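Local coordinates for protein putative hydrolase YdeN (Bacillus subtilis, PDB 1UXO) that is probably a serine hydrolase of the alpha/beta-hydrolase fold, perhaps an esterase, whose substrate is not established, at residues Asp51-Leu56 with Leu80-His85; Gln6-His11 with Ser57-Thr62; Ala102-Leu105 with Leu111-Phe114; His20-Leu25 with Ala36-Met41; Ala132-Lys137 with Leu176-Asp181. The protein carries 2 engineered substitutions. All coordinates share one frame; numbering follows the deposited sequence. Where two conformers were deposited one is given.

Interaction 1 (Asp51-Leu56 with Leu80-His85); sequences DWLDTL and LRFLEH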
# COMPACT_ATOMS: atom_id res chain seq x y z
N ASP A 51 11.43 10.61 -6.41
CA ASP A 51 11.10 10.04 -7.72
C ASP A 51 9.84 9.17 -7.64
O ASP A 51 9.04 9.21 -8.52
CB ASP A 51 12.26 9.25 -8.27
CG ASP A 51 13.51 10.11 -8.51
OD1 ASP A 51 13.32 11.29 -8.89
OD2 ASP A 51 14.71 9.70 -8.32
N TRP A 52 9.65 8.44 -6.54
CA TRP A 52 8.43 7.64 -6.37
C TRP A 52 7.21 8.63 -6.28
O TRP A 52 6.14 8.39 -6.93
CB TRP A 52 8.53 6.71 -5.15
CG TRP A 52 9.32 5.49 -5.42
CD1 TRP A 52 10.44 5.37 -6.20
CD2 TRP A 52 9.03 4.16 -4.93
NE1 TRP A 52 10.86 4.07 -6.22
CE2 TRP A 52 10.02 3.31 -5.45
CE3 TRP A 52 8.03 3.61 -4.10
CZ2 TRP A 52 10.04 1.92 -5.21
CZ3 TRP A 52 8.04 2.25 -3.88
CH2 TRP A 52 9.05 1.41 -4.43
N LEU A 53 7.34 9.69 -5.48
CA LEU A 53 6.27 10.70 -5.42
C LEU A 53 5.97 11.37 -6.76
O LEU A 53 4.80 11.59 -7.10
CB LEU A 53 6.59 11.77 -4.35
CG LEU A 53 6.67 11.27 -2.90
CD1 LEU A 53 7.02 12.45 -1.95
CD2 LEU A 53 5.42 10.57 -2.46
N ASP A 54 7.00 11.69 -7.52
CA ASP A 54 6.82 12.26 -8.89
C ASP A 54 6.08 11.29 -9.81
O ASP A 54 5.20 11.69 -10.53
CB ASP A 54 8.16 12.64 -9.55
CG ASP A 54 8.79 13.86 -8.94
OD1 ASP A 54 8.12 14.66 -8.27
OD2 ASP A 54 10.01 14.09 -9.08
N THR A 55 6.38 9.98 -9.73
CA THR A 55 5.63 9.00 -10.50
C THR A 55 4.18 8.93 -10.07
O THR A 55 3.26 8.93 -10.91
CB THR A 55 6.33 7.64 -10.43
OG1 THR A 55 7.64 7.74 -10.96
CG2 THR A 55 5.70 6.63 -11.30
N LEU A 56 3.92 8.88 -8.76
CA LEU A 56 2.54 8.86 -8.34
C LEU A 56 1.76 10.10 -8.86
O LEU A 56 0.58 10.02 -9.19
CB LEU A 56 2.45 8.77 -6.81
CG LEU A 56 2.96 7.43 -6.22
CD1 LEU A 56 3.33 7.54 -4.73
CD2 LEU A 56 1.94 6.27 -6.49
N LEU A 80 1.71 7.17 1.75
CA LEU A 80 1.40 8.01 2.93
C LEU A 80 1.97 9.44 2.74
O LEU A 80 1.28 10.46 3.00
CB LEU A 80 1.91 7.39 4.26
CG LEU A 80 1.25 6.08 4.68
CD1 LEU A 80 1.93 5.53 5.90
CD2 LEU A 80 -0.23 6.23 4.87
N ARG A 81 3.21 9.52 2.28
CA ARG A 81 3.79 10.82 1.99
C ARG A 81 3.05 11.53 0.87
O ARG A 81 2.88 12.75 0.90
CB ARG A 81 5.24 10.70 1.66
CG ARG A 81 6.08 10.32 2.81
CD ARG A 81 6.18 11.50 3.84
NE ARG A 81 7.02 11.11 4.92
CZ ARG A 81 6.99 11.61 6.13
NH1 ARG A 81 6.17 12.62 6.46
NH2 ARG A 81 7.83 11.07 7.01
N PHE A 82 2.64 10.77 -0.15
CA PHE A 82 1.85 11.31 -1.25
C PHE A 82 0.56 11.92 -0.76
O PHE A 82 0.20 13.06 -1.14
CB PHE A 82 1.62 10.19 -2.26
CG PHE A 82 0.94 10.59 -3.49
CD1 PHE A 82 1.52 11.48 -4.37
CD2 PHE A 82 -0.31 10.02 -3.80
CE1 PHE A 82 0.82 11.83 -5.56
CE2 PHE A 82 -0.99 10.35 -5.00
CZ PHE A 82 -0.40 11.27 -5.86
N LEU A 83 -0.18 11.21 0.08
CA LEU A 83 -1.47 11.72 0.57
C LEU A 83 -1.28 12.93 1.45
O LEU A 83 -2.14 13.81 1.45
CB LEU A 83 -2.20 10.67 1.38
CG LEU A 83 -2.58 9.41 0.60
CD1 LEU A 83 -3.12 8.45 1.62
CD2 LEU A 83 -3.62 9.74 -0.43
N GLU A 84 -0.17 13.00 2.20
CA GLU A 84 0.06 14.19 3.04
C GLU A 84 0.07 15.46 2.24
O GLU A 84 -0.39 16.48 2.72
CB GLU A 84 1.43 14.18 3.72
CG GLU A 84 1.54 13.38 4.92
CD GLU A 84 2.91 13.54 5.60
OE1 GLU A 84 3.95 13.61 4.91
OE2 GLU A 84 2.95 13.59 6.84
N HIS A 85 0.61 15.41 1.03
CA HIS A 85 0.77 16.62 0.24
C HIS A 85 -0.29 16.80 -0.86
O HIS A 85 -0.22 17.73 -1.63
CB HIS A 85 2.19 16.64 -0.34
CG HIS A 85 3.24 16.98 0.68
ND1 HIS A 85 4.56 16.62 0.53
CD2 HIS A 85 3.15 17.60 1.89
CE1 HIS A 85 5.24 17.03 1.59
NE2 HIS A 85 4.41 17.63 2.44

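Interaction 2 (Gln6-His11 with Ser57-Thr62); sequences QVYIIH and SLYQHT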
# COMPACT_ATOMS: atom_id res chain seq x y z
N GLN A 6 -11.62 2.58 -9.55
CA GLN A 6 -10.30 2.42 -10.04
C GLN A 6 -9.45 1.98 -8.87
O GLN A 6 -9.50 2.57 -7.80
CB GLN A 6 -9.75 3.76 -10.58
CG GLN A 6 -8.26 3.74 -10.90
CD GLN A 6 -7.95 2.92 -12.13
OE1 GLN A 6 -8.64 3.06 -13.11
NE2 GLN A 6 -6.94 2.05 -12.06
N VAL A 7 -8.64 0.94 -9.07
CA VAL A 7 -7.77 0.47 -7.99
C VAL A 7 -6.37 0.60 -8.54
O VAL A 7 -6.12 0.14 -9.67
CB VAL A 7 -8.03 -0.99 -7.69
CG1 VAL A 7 -7.03 -1.49 -6.68
CG2 VAL A 7 -9.46 -1.16 -7.24
N TYR A 8 -5.48 1.22 -7.79
CA TYR A 8 -4.06 1.25 -8.15
C TYR A 8 -3.29 0.35 -7.20
O TYR A 8 -3.56 0.34 -5.99
CB TYR A 8 -3.50 2.67 -8.11
CG TYR A 8 -3.94 3.57 -9.24
CD1 TYR A 8 -3.59 3.29 -10.56
CD2 TYR A 8 -4.74 4.66 -9.00
CE1 TYR A 8 -3.98 4.17 -11.60
CE2 TYR A 8 -5.12 5.50 -10.00
CZ TYR A 8 -4.79 5.23 -11.30
OH TYR A 8 -5.19 6.10 -12.29
N ILE A 9 -2.32 -0.38 -7.73
CA ILE A 9 -1.53 -1.31 -6.93
C ILE A 9 -0.07 -0.89 -7.01
O ILE A 9 0.48 -0.73 -8.13
CB ILE A 9 -1.73 -2.74 -7.42
CG1 ILE A 9 -3.18 -3.16 -7.32
CG2 ILE A 9 -0.80 -3.78 -6.66
CD1 ILE A 9 -3.50 -4.35 -8.26
N ILE A 10 0.56 -0.70 -5.85
CA ILE A 10 1.93 -0.14 -5.79
C ILE A 10 2.86 -1.07 -5.00
O ILE A 10 2.63 -1.39 -3.82
CB ILE A 10 1.92 1.29 -5.13
CG1 ILE A 10 0.94 2.22 -5.81
CG2 ILE A 10 3.36 1.87 -5.14
CD1 ILE A 10 -0.44 2.26 -5.25
N HIS A 11 3.95 -1.45 -5.64
CA HIS A 11 4.91 -2.42 -5.12
C HIS A 11 5.96 -1.78 -4.23
O HIS A 11 5.96 -0.59 -4.00
CB HIS A 11 5.60 -3.14 -6.29
CG HIS A 11 6.49 -2.24 -7.10
ND1 HIS A 11 7.68 -1.74 -6.63
CD2 HIS A 11 6.32 -1.72 -8.35
CE1 HIS A 11 8.23 -0.95 -7.56
NE2 HIS A 11 7.43 -0.94 -8.62
N SER A 57 2.43 11.24 -8.89
CA SER A 57 1.80 12.49 -9.28
C SER A 57 1.35 12.46 -10.75
O SER A 57 0.43 13.20 -11.11
CB SER A 57 2.72 13.67 -8.93
OG SER A 57 3.51 13.92 -10.08
N LEU A 58 1.88 11.54 -11.56
CA LEU A 58 1.44 11.38 -12.96
C LEU A 58 -0.02 10.96 -13.06
O LEU A 58 -0.63 11.17 -14.11
CB LEU A 58 2.26 10.32 -13.68
CG LEU A 58 3.74 10.63 -13.85
CD1 LEU A 58 4.49 9.44 -14.34
CD2 LEU A 58 4.02 11.83 -14.73
N TYR A 59 -0.54 10.38 -11.96
CA TYR A 59 -1.89 9.81 -11.87
C TYR A 59 -2.86 10.66 -11.02
O TYR A 59 -4.01 10.32 -10.85
CB TYR A 59 -1.77 8.40 -11.27
CG TYR A 59 -1.03 7.50 -12.20
CD1 TYR A 59 -1.69 6.86 -13.21
CD2 TYR A 59 0.35 7.35 -12.11
CE1 TYR A 59 -1.00 6.04 -14.10
CE2 TYR A 59 1.06 6.51 -13.01
CZ TYR A 59 0.36 5.86 -13.99
OH TYR A 59 0.99 5.03 -14.91
N GLN A 60 -2.35 11.78 -10.52
CA GLN A 60 -2.97 12.54 -9.47
C GLN A 60 -4.36 13.04 -9.89
O GLN A 60 -5.33 13.07 -9.10
CB GLN A 60 -2.00 13.69 -9.24
CG GLN A 60 -2.07 14.58 -8.14
CD GLN A 60 -0.83 15.42 -8.18
OE1 GLN A 60 -0.77 16.43 -8.91
NE2 GLN A 60 0.19 15.00 -7.46
N HIS A 61 -4.47 13.38 -11.16
CA HIS A 61 -5.73 13.93 -11.69
C HIS A 61 -6.84 12.88 -11.77
O HIS A 61 -8.00 13.23 -11.96
CB HIS A 61 -5.46 14.54 -13.06
CG HIS A 61 -5.07 13.53 -14.10
ND1 HIS A 61 -3.74 13.22 -14.36
CD2 HIS A 61 -5.81 12.71 -14.87
CE1 HIS A 61 -3.69 12.29 -15.29
NE2 HIS A 61 -4.93 11.96 -15.62
N THR A 62 -6.50 11.59 -11.64
CA THR A 62 -7.49 10.52 -11.70
C THR A 62 -8.03 10.10 -10.32
O THR A 62 -8.83 9.19 -10.25
CB THR A 62 -6.90 9.24 -12.37
OG1 THR A 62 -5.95 8.62 -11.49
CG2 THR A 62 -6.07 9.59 -13.63

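Interaction 3 (Ala102-Leu105 with Leu111-Phe114); sequences AKSL and LDEF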
# COMPACT_ATOMS: atom_id res chain seq x y z
N ALA A 102 5.91 2.97 8.87
CA ALA A 102 6.16 4.43 8.81
C ALA A 102 7.40 4.86 9.64
O ALA A 102 7.47 6.01 10.12
CB ALA A 102 4.93 5.19 9.34
N LYS A 103 8.34 3.93 9.85
CA LYS A 103 9.63 4.22 10.51
C LYS A 103 10.72 3.31 9.96
O LYS A 103 10.44 2.33 9.24
CB LYS A 103 9.54 4.05 12.01
CG LYS A 103 9.28 2.61 12.51
CD LYS A 103 8.74 2.67 13.92
CE LYS A 103 8.46 1.34 14.47
NZ LYS A 103 7.98 1.39 15.89
N SER A 104 11.98 3.64 10.26
CA SER A 104 13.12 2.92 9.71
C SER A 104 13.04 1.43 9.92
O SER A 104 12.77 0.97 11.05
CB SER A 104 14.39 3.37 10.46
OG SER A 104 15.50 2.62 10.10
N LEU A 105 13.35 0.68 8.88
CA LEU A 105 13.50 -0.75 8.95
C LEU A 105 14.96 -1.11 9.27
O LEU A 105 15.87 -0.83 8.48
CB LEU A 105 13.12 -1.39 7.61
CG LEU A 105 11.67 -1.18 7.15
CD1 LEU A 105 11.51 -1.96 5.85
CD2 LEU A 105 10.62 -1.62 8.20
N LEU A 111 16.76 2.51 2.95
CA LEU A 111 15.44 3.01 2.58
C LEU A 111 14.91 4.05 3.57
O LEU A 111 13.74 4.45 3.49
CB LEU A 111 14.47 1.81 2.46
CG LEU A 111 14.82 0.60 1.59
CD1 LEU A 111 13.65 -0.43 1.59
CD2 LEU A 111 15.13 1.05 0.16
N ASP A 112 15.76 4.49 4.51
CA ASP A 112 15.33 5.40 5.55
C ASP A 112 14.71 6.68 5.09
O ASP A 112 13.88 7.24 5.81
CB ASP A 112 16.48 5.74 6.53
CG ASP A 112 16.72 4.68 7.57
OD1 ASP A 112 15.97 3.68 7.69
OD2 ASP A 112 17.71 4.77 8.38
N GLU A 113 15.03 7.14 3.88
CA GLU A 113 14.51 8.41 3.46
C GLU A 113 13.00 8.37 3.27
O GLU A 113 12.35 9.39 3.35
CB GLU A 113 15.22 8.95 2.22
CG GLU A 113 14.83 8.32 0.94
CD GLU A 113 15.57 8.97 -0.21
OE1 GLU A 113 16.75 9.42 -0.03
OE2 GLU A 113 15.02 9.03 -1.28
N PHE A 114 12.45 7.17 3.04
CA PHE A 114 11.00 7.02 2.80
C PHE A 114 10.16 7.23 4.07
O PHE A 114 8.99 7.55 3.98
CB PHE A 114 10.71 5.65 2.20
CG PHE A 114 10.92 5.59 0.71
CD1 PHE A 114 9.84 5.60 -0.14
CD2 PHE A 114 12.19 5.57 0.17
CE1 PHE A 114 10.03 5.53 -1.48
CE2 PHE A 114 12.39 5.52 -1.14
CZ PHE A 114 11.32 5.50 -1.99
O HOH W 1 14.39 1.97 6.40

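Interaction 4 (His20-Leu25 with Ala36-Met41); sequences HWFPWL and ADILNM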
# COMPACT_ATOMS: atom_id res chain seq x y z
N HIS A 20 5.11 -11.10 -7.18
CA HIS A 20 4.25 -11.35 -6.01
C HIS A 20 2.79 -11.60 -6.44
O HIS A 20 2.54 -12.31 -7.45
CB HIS A 20 4.49 -10.23 -4.94
CG HIS A 20 5.95 -9.96 -4.71
ND1 HIS A 20 6.87 -10.97 -4.70
CD2 HIS A 20 6.64 -8.82 -4.52
CE1 HIS A 20 8.09 -10.46 -4.55
NE2 HIS A 20 7.96 -9.15 -4.41
N TRP A 21 1.88 -10.97 -5.74
CA TRP A 21 0.43 -11.19 -5.88
C TRP A 21 -0.28 -10.12 -6.74
O TRP A 21 -1.51 -10.12 -6.84
CB TRP A 21 -0.22 -11.33 -4.50
CG TRP A 21 0.34 -10.43 -3.48
CD1 TRP A 21 1.41 -10.68 -2.67
CD2 TRP A 21 -0.07 -9.09 -3.19
NE1 TRP A 21 1.69 -9.59 -1.90
CE2 TRP A 21 0.80 -8.60 -2.20
CE3 TRP A 21 -1.08 -8.24 -3.68
CZ2 TRP A 21 0.70 -7.31 -1.68
CZ3 TRP A 21 -1.19 -6.95 -3.14
CH2 TRP A 21 -0.29 -6.51 -2.15
N PHE A 22 0.48 -9.20 -7.35
CA PHE A 22 -0.13 -8.06 -8.03
C PHE A 22 -0.90 -8.49 -9.30
O PHE A 22 -2.03 -8.07 -9.51
CB PHE A 22 0.89 -6.87 -8.33
CG PHE A 22 1.90 -6.61 -7.22
CD1 PHE A 22 1.48 -6.49 -5.87
CD2 PHE A 22 3.28 -6.54 -7.47
CE1 PHE A 22 2.41 -6.26 -4.85
CE2 PHE A 22 4.18 -6.30 -6.44
CZ PHE A 22 3.74 -6.19 -5.13
N PRO A 23 -0.30 -9.31 -10.15
CA PRO A 23 -1.03 -9.80 -11.33
C PRO A 23 -2.25 -10.55 -10.89
O PRO A 23 -3.31 -10.26 -11.46
CB PRO A 23 -0.03 -10.70 -12.07
CG PRO A 23 1.28 -10.27 -11.55
CD PRO A 23 1.13 -9.73 -10.16
N TRP A 24 -2.14 -11.43 -9.89
CA TRP A 24 -3.35 -12.15 -9.42
C TRP A 24 -4.47 -11.17 -9.01
O TRP A 24 -5.65 -11.34 -9.35
CB TRP A 24 -3.03 -13.08 -8.30
CG TRP A 24 -4.25 -13.88 -7.81
CD1 TRP A 24 -4.66 -15.08 -8.28
CD2 TRP A 24 -5.16 -13.51 -6.80
NE1 TRP A 24 -5.77 -15.49 -7.60
CE2 TRP A 24 -6.13 -14.52 -6.71
CE3 TRP A 24 -5.29 -12.40 -5.95
CZ2 TRP A 24 -7.18 -14.48 -5.79
CZ3 TRP A 24 -6.36 -12.36 -5.03
CH2 TRP A 24 -7.28 -13.38 -4.98
N LEU A 25 -4.10 -10.16 -8.23
CA LEU A 25 -5.12 -9.23 -7.73
C LEU A 25 -5.78 -8.44 -8.87
O LEU A 25 -7.00 -8.31 -8.92
CB LEU A 25 -4.51 -8.30 -6.71
CG LEU A 25 -5.41 -7.22 -6.13
CD1 LEU A 25 -6.60 -7.83 -5.45
CD2 LEU A 25 -4.62 -6.48 -5.10
N ALA A 36 -8.25 -2.29 -12.41
CA ALA A 36 -7.06 -2.22 -11.55
C ALA A 36 -5.84 -2.07 -12.44
O ALA A 36 -5.75 -2.67 -13.51
CB ALA A 36 -6.93 -3.45 -10.74
N ASP A 37 -4.95 -1.19 -12.01
CA ASP A 37 -3.68 -0.91 -12.69
C ASP A 37 -2.53 -1.01 -11.69
O ASP A 37 -2.57 -0.39 -10.65
CB ASP A 37 -3.74 0.45 -13.37
CG ASP A 37 -4.79 0.46 -14.49
OD1 ASP A 37 -4.48 -0.03 -15.61
OD2 ASP A 37 -5.99 0.81 -14.31
N ILE A 38 -1.56 -1.86 -12.00
CA ILE A 38 -0.38 -2.00 -11.22
C ILE A 38 0.65 -0.96 -11.67
O ILE A 38 1.05 -0.95 -12.83
CB ILE A 38 0.23 -3.41 -11.34
CG1 ILE A 38 -0.83 -4.54 -11.14
CG2 ILE A 38 1.38 -3.51 -10.35
CD1 ILE A 38 -0.48 -5.84 -11.75
N LEU A 39 1.09 -0.13 -10.75
CA LEU A 39 2.00 0.96 -11.08
C LEU A 39 3.42 0.55 -10.80
O LEU A 39 3.74 0.17 -9.64
CB LEU A 39 1.68 2.18 -10.22
CG LEU A 39 0.30 2.75 -10.41
CD1 LEU A 39 0.18 4.06 -9.63
CD2 LEU A 39 -0.01 2.98 -11.86
N ASN A 40 4.31 0.80 -11.73
CA ASN A 40 5.72 0.60 -11.50
C ASN A 40 6.35 1.88 -11.01
O ASN A 40 6.03 2.98 -11.50
CB ASN A 40 6.41 0.14 -12.77
CG ASN A 40 6.07 -1.27 -13.12
OD1 ASN A 40 6.42 -2.18 -12.36
ND2 ASN A 40 5.40 -1.48 -14.27
N MSE A 41 7.27 1.74 -10.06
CA MSE A 41 8.05 2.87 -9.56
C MSE A 41 9.45 2.88 -10.18
O MSE A 41 10.00 1.83 -10.53
CB MSE A 41 8.15 2.80 -8.04
CG MSE A 41 6.81 2.85 -7.36
SE MSE A 41 5.96 4.64 -7.38
CE MSE A 41 4.40 4.23 -8.64

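Interaction 5 (Ala132-Lys137 with Leu176-Asp181); sequences AVIASK and LPIVYD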
# COMPACT_ATOMS: atom_id res chain seq x y z
N ALA A 132 -7.00 0.04 5.95
CA ALA A 132 -6.59 -1.23 6.51
C ALA A 132 -5.11 -1.47 6.30
O ALA A 132 -4.50 -0.95 5.34
CB ALA A 132 -7.37 -2.38 5.88
N VAL A 133 -4.56 -2.18 7.27
CA VAL A 133 -3.19 -2.73 7.25
C VAL A 133 -3.26 -4.27 7.37
O VAL A 133 -3.95 -4.84 8.24
CB VAL A 133 -2.36 -2.18 8.39
CG1 VAL A 133 -0.97 -2.81 8.42
CG2 VAL A 133 -2.28 -0.68 8.31
N ILE A 134 -2.59 -4.95 6.45
CA ILE A 134 -2.51 -6.42 6.48
C ILE A 134 -1.07 -6.75 6.75
O ILE A 134 -0.17 -6.26 6.04
CB ILE A 134 -2.93 -6.98 5.13
CG1 ILE A 134 -4.36 -6.51 4.83
CG2 ILE A 134 -2.74 -8.49 5.12
CD1 ILE A 134 -4.96 -6.96 3.53
N ALA A 135 -0.82 -7.55 7.76
CA ALA A 135 0.56 -7.79 8.19
C ALA A 135 0.77 -9.17 8.67
O ALA A 135 -0.12 -9.78 9.28
CB ALA A 135 0.97 -6.78 9.29
N SER A 136 1.98 -9.67 8.45
CA SER A 136 2.36 -11.03 8.83
C SER A 136 3.08 -11.08 10.15
O SER A 136 4.08 -10.40 10.33
CB SER A 136 3.24 -11.65 7.74
OG SER A 136 3.95 -12.82 8.19
N LYS A 137 2.62 -11.93 11.07
CA LYS A 137 3.26 -12.05 12.37
C LYS A 137 4.70 -12.45 12.32
O LYS A 137 5.46 -11.99 13.18
CB LYS A 137 2.50 -13.00 13.31
CG LYS A 137 2.96 -13.00 14.76
CD LYS A 137 2.88 -11.61 15.34
CE LYS A 137 2.81 -11.48 16.85
NZ LYS A 137 4.04 -11.93 17.49
N LEU A 176 -3.19 -13.45 -3.07
CA LEU A 176 -3.49 -12.96 -1.70
C LEU A 176 -4.98 -12.61 -1.56
O LEU A 176 -5.37 -11.44 -1.58
CB LEU A 176 -2.61 -11.74 -1.37
CG LEU A 176 -2.50 -11.38 0.11
CD1 LEU A 176 -2.11 -12.58 1.02
CD2 LEU A 176 -1.45 -10.26 0.27
N PRO A 177 -5.81 -13.64 -1.41
CA PRO A 177 -7.26 -13.42 -1.28
C PRO A 177 -7.71 -12.43 -0.21
O PRO A 177 -8.66 -11.70 -0.45
CB PRO A 177 -7.79 -14.83 -1.01
CG PRO A 177 -6.83 -15.72 -1.84
CD PRO A 177 -5.49 -15.10 -1.46
N ILE A 178 -7.03 -12.39 0.93
CA ILE A 178 -7.44 -11.42 1.98
C ILE A 178 -7.46 -9.98 1.46
O ILE A 178 -8.38 -9.25 1.80
CB ILE A 178 -6.62 -11.55 3.24
CG1 ILE A 178 -7.22 -10.60 4.30
CG2 ILE A 178 -5.12 -11.29 3.02
CD1 ILE A 178 -6.87 -11.01 5.67
N VAL A 179 -6.49 -9.58 0.61
CA VAL A 179 -6.49 -8.24 0.08
C VAL A 179 -7.70 -8.01 -0.81
O VAL A 179 -8.37 -6.97 -0.72
CB VAL A 179 -5.16 -7.88 -0.69
CG1 VAL A 179 -5.24 -6.45 -1.15
CG2 VAL A 179 -4.01 -8.02 0.23
N TYR A 180 -8.02 -8.96 -1.68
CA TYR A 180 -9.17 -8.82 -2.57
C TYR A 180 -10.49 -8.71 -1.75
O TYR A 180 -11.37 -7.89 -2.04
CB TYR A 180 -9.23 -9.99 -3.59
CG TYR A 180 -10.56 -10.09 -4.21
CD1 TYR A 180 -10.92 -9.23 -5.26
CD2 TYR A 180 -11.54 -10.95 -3.69
CE1 TYR A 180 -12.20 -9.26 -5.80
CE2 TYR A 180 -12.81 -10.99 -4.23
CZ TYR A 180 -13.13 -10.13 -5.26
OH TYR A 180 -14.41 -10.17 -5.74
N ASP A 181 -10.62 -9.55 -0.74
CA ASP A 181 -11.84 -9.56 0.08
C ASP A 181 -12.01 -8.28 0.94
O ASP A 181 -13.12 -7.71 1.01
CB ASP A 181 -11.90 -10.80 0.95
CG ASP A 181 -12.22 -12.07 0.12
OD1 ASP A 181 -12.97 -12.02 -0.89
OD2 ASP A 181 -11.79 -13.17 0.44

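Interaction 1 (Asp51-Leu56 with Leu80-His85)
Phe-82 sets its CG anti to the backbone N (chi1 -175°), which carries the phenyl ring under Leu-56 CB; Leu-56 in turn keeps its CG beside its own backbone N, and its CD1 ends near Phe-82 CB. The contact is a helix-helix packing within the alpha/beta-hydrolase fold: helices 49-57 and 75-84 pass each other with local axes 10.1 Å apart and a crossing angle of -62°. The CH-pi assignment rests on two measurements, since Leu-56 CB lies 3.7 Å from the centroid of the Phe-82 ring and 14° off its normal. Further along the same side chain, Leu-56 CD1 comes within 4.0 Å of Phe-82 CB, a looser apolar touch. Leu-53 supplies the other half of the packing. Its CD2 reaches Phe-82 N at 3.6 Å and Phe-82 CB at 3.8 Å, the two side chains running alongside each other and pointing opposite ways. That same methyl grazes the root of Arg-81, with Leu-53 CD2 at 4.1 Å from Arg-81 CB. Beyond CB the arginine bends at chi2 and leaves the contact, its guanidinium being gripped by the backbone oxygens of Gly-117 and Ser-118 and paired with the Phe-119 ring. A salt bridge within its own helix adds to this grip: Arg-81 NH1 lies 2.9 Å from Glu-84 OE1, on the syn side of the carboxylate.

Interaction 2 (Gln6-His11 with Ser57-Thr62)
Tyr-8 and Thr-62 make the tight part of this contact: Tyr-8 OH lies 2.8 Å from Thr-62 OG1, at hydrogen-bonding distance, though the tyrosine proton has another possible acceptor; the threonine oxygen stands at the edge of the phenol ring and near its plane. The pair joins strand 6-10 of the parallel sheet in the alpha/beta-hydrolase fold to the connection between helix 49-57 and strand 67-72, which here runs through a type I turn (Ser-57 to Gln-60) into a 3-10 segment. Thr-62 is itself well fixed. Its OG1, placed between backbone N and carbonyl carbon at chi1 71°, donates in the carbonyl plane to Tyr-59 O at 2.7 Å, and Tyr-59 O also receives Thr-62 N at 2.9 Å. Around the Tyr-8 ring pack Leu-63, Thr-67 and Leu-69, while Gln-6 NE2, hydrogen-bonded to Asp-37, sits 3.6 Å above the Tyr-8 ring plane toward the rim. The looser part is at Tyr-59, itself partly exposed. There Tyr-59 meets Tyr-8 obliquely, ring centroids 5.4 Å apart and planes at 62°. Tyr-59 also rests on Leu-39 of the neighbouring strand, but toward Tyr-8 a single ring corner does the touching, with Tyr-59 CD1 at 3.7 Å from Tyr-8 OH.

Interaction 3 (Ala102-Leu105 with Leu111-Phe114)
The carboxylate of Asp-112 is the flat group that receives Ser-104, and its OD1 has a donor on each side of the plane. Ser-104 OG approaches on the syn side, 29° out of the carboxylate plane, and donates to Asp-112 OD1 over 2.7 Å. A water lies slightly to the other side of the plane, donating to Asp-112 OD1 at 2.7 Å while accepting from Leu-105 N at 3.0 Å. The water bridges a gap, as Leu-105 N stays 4.2 Å from Asp-112 OD1. At chi1 173° the Ser-104 hydroxyl points away from its own backbone N and reaches the acid, and two donors on one oxygen would tend to favour the charged carboxylate. The bonds pinch together the long connection between strand 92-98 and helix 121-127 beside the predicted active site: the Leu-105 side chain is about 5 Å from that of Ser-73. Neighbouring elements hold both arms of this connection. Ala-102 and Leu-105 pack on helix 144-153, where Lys-103 also forms a salt bridge with Asp-149, while Glu-113, which also pairs with Arg-48, and Phe-114 engage helix 49-57 through Leu-49 N and the edge-to-face ring of Trp-52.

Interaction 4 (His20-Leu25 with Ala36-Met41)
Beside Ile-38, which packs on Phe-22, Asp-37 OD2 is gripped by the side-chain amide nitrogens of both Gln-6 and Gln-35. The contact itself is apolar. Ile-38 CD1 lies against the first helical turn, 3.5 Å from Phe-22 O and close to Pro-23 N, a nitrogen that carries no hydrogen. The same methyl, Ile-38 CD1, is 3.8 Å from Phe-22 CB. The other branch, Ile-38 CG2, stands 4.0 Å from Phe-22 CB, so both methyls meet that carbon from one side. These touches join helix 22-31 to strand 35-39 within a beta-alpha-beta unit that starts at strand 6-10, and Ile-9 of that first strand packs against both Phe-22 and Ile-38. The closest side-chain touch on Phe-22 is at its CB; at chi1 -39° the ring itself turns toward His-20 and Trp-21. One face of the phenyl takes His-20 CB, and Phe-22 CE1 stands 3.7 Å above the plane of the Trp-21 indole.

Interaction 5 (Ala132-Lys137 with Leu176-Asp181)
Ile-134 meets Val-179 through the end of its longer branch. Its CG1 sits beside the backbone N (chi1 -59°) and chi2 is fully extended at 180°, which carries CD1 to 3.6 Å from Val-179 CG2 and 4.0 Å from Val-179 CA. Val-179 has CG1 anti to its backbone N (chi1 -177°), leaving CG2 as the methyl that takes the contact; the two side chains meet at a slant. The shorter branch of the isoleucine is turned to another partner, with Ile-134 CG2 at 4.2 Å from Ile-178 CG2, a looser touch. In the alpha/beta-hydrolase fold this is helix-on-sheet packing: the first turn of the C-terminal helix 177-188 lies against strand 128-136, whose C-terminal end leads toward the predicted charge-relay residue Asp-139. Leu-176 occupies the N-cap position of that helix and packs on Trp-21 and Phe-167. Ile-178 also rests on Tyr-159 of the neighbouring edge strand, and Val-179 on Leu-25 of helix 22-31.

Overall arrangement
All five contacts belong to one alpha/beta-hydrolase domain built on a six-stranded parallel sheet. Interaction 4 is nested in the chain loop closed by interaction 2, and strands 6-10 and 35-39 are neighbours in the sheet, joined by Ile-9 O to Leu-39 N at 2.8 Å. Interactions 1 and 2 alternate along the chain, with centres about 10 Å apart; interactions 3 and 5 follow later. Trp-52 of interaction 1 touches residues of interactions 2, 3 and 4. Interactions 1 and 5 lie on opposite sides of the chain's centre, about 23 Å between centres, while interaction 4 touches interaction 5. Interactions 1, 2, 4 and 5 thus pack helices and connections around the sheet, whereas interaction 3 ties a loop beside the predicted catalytic Ser-73.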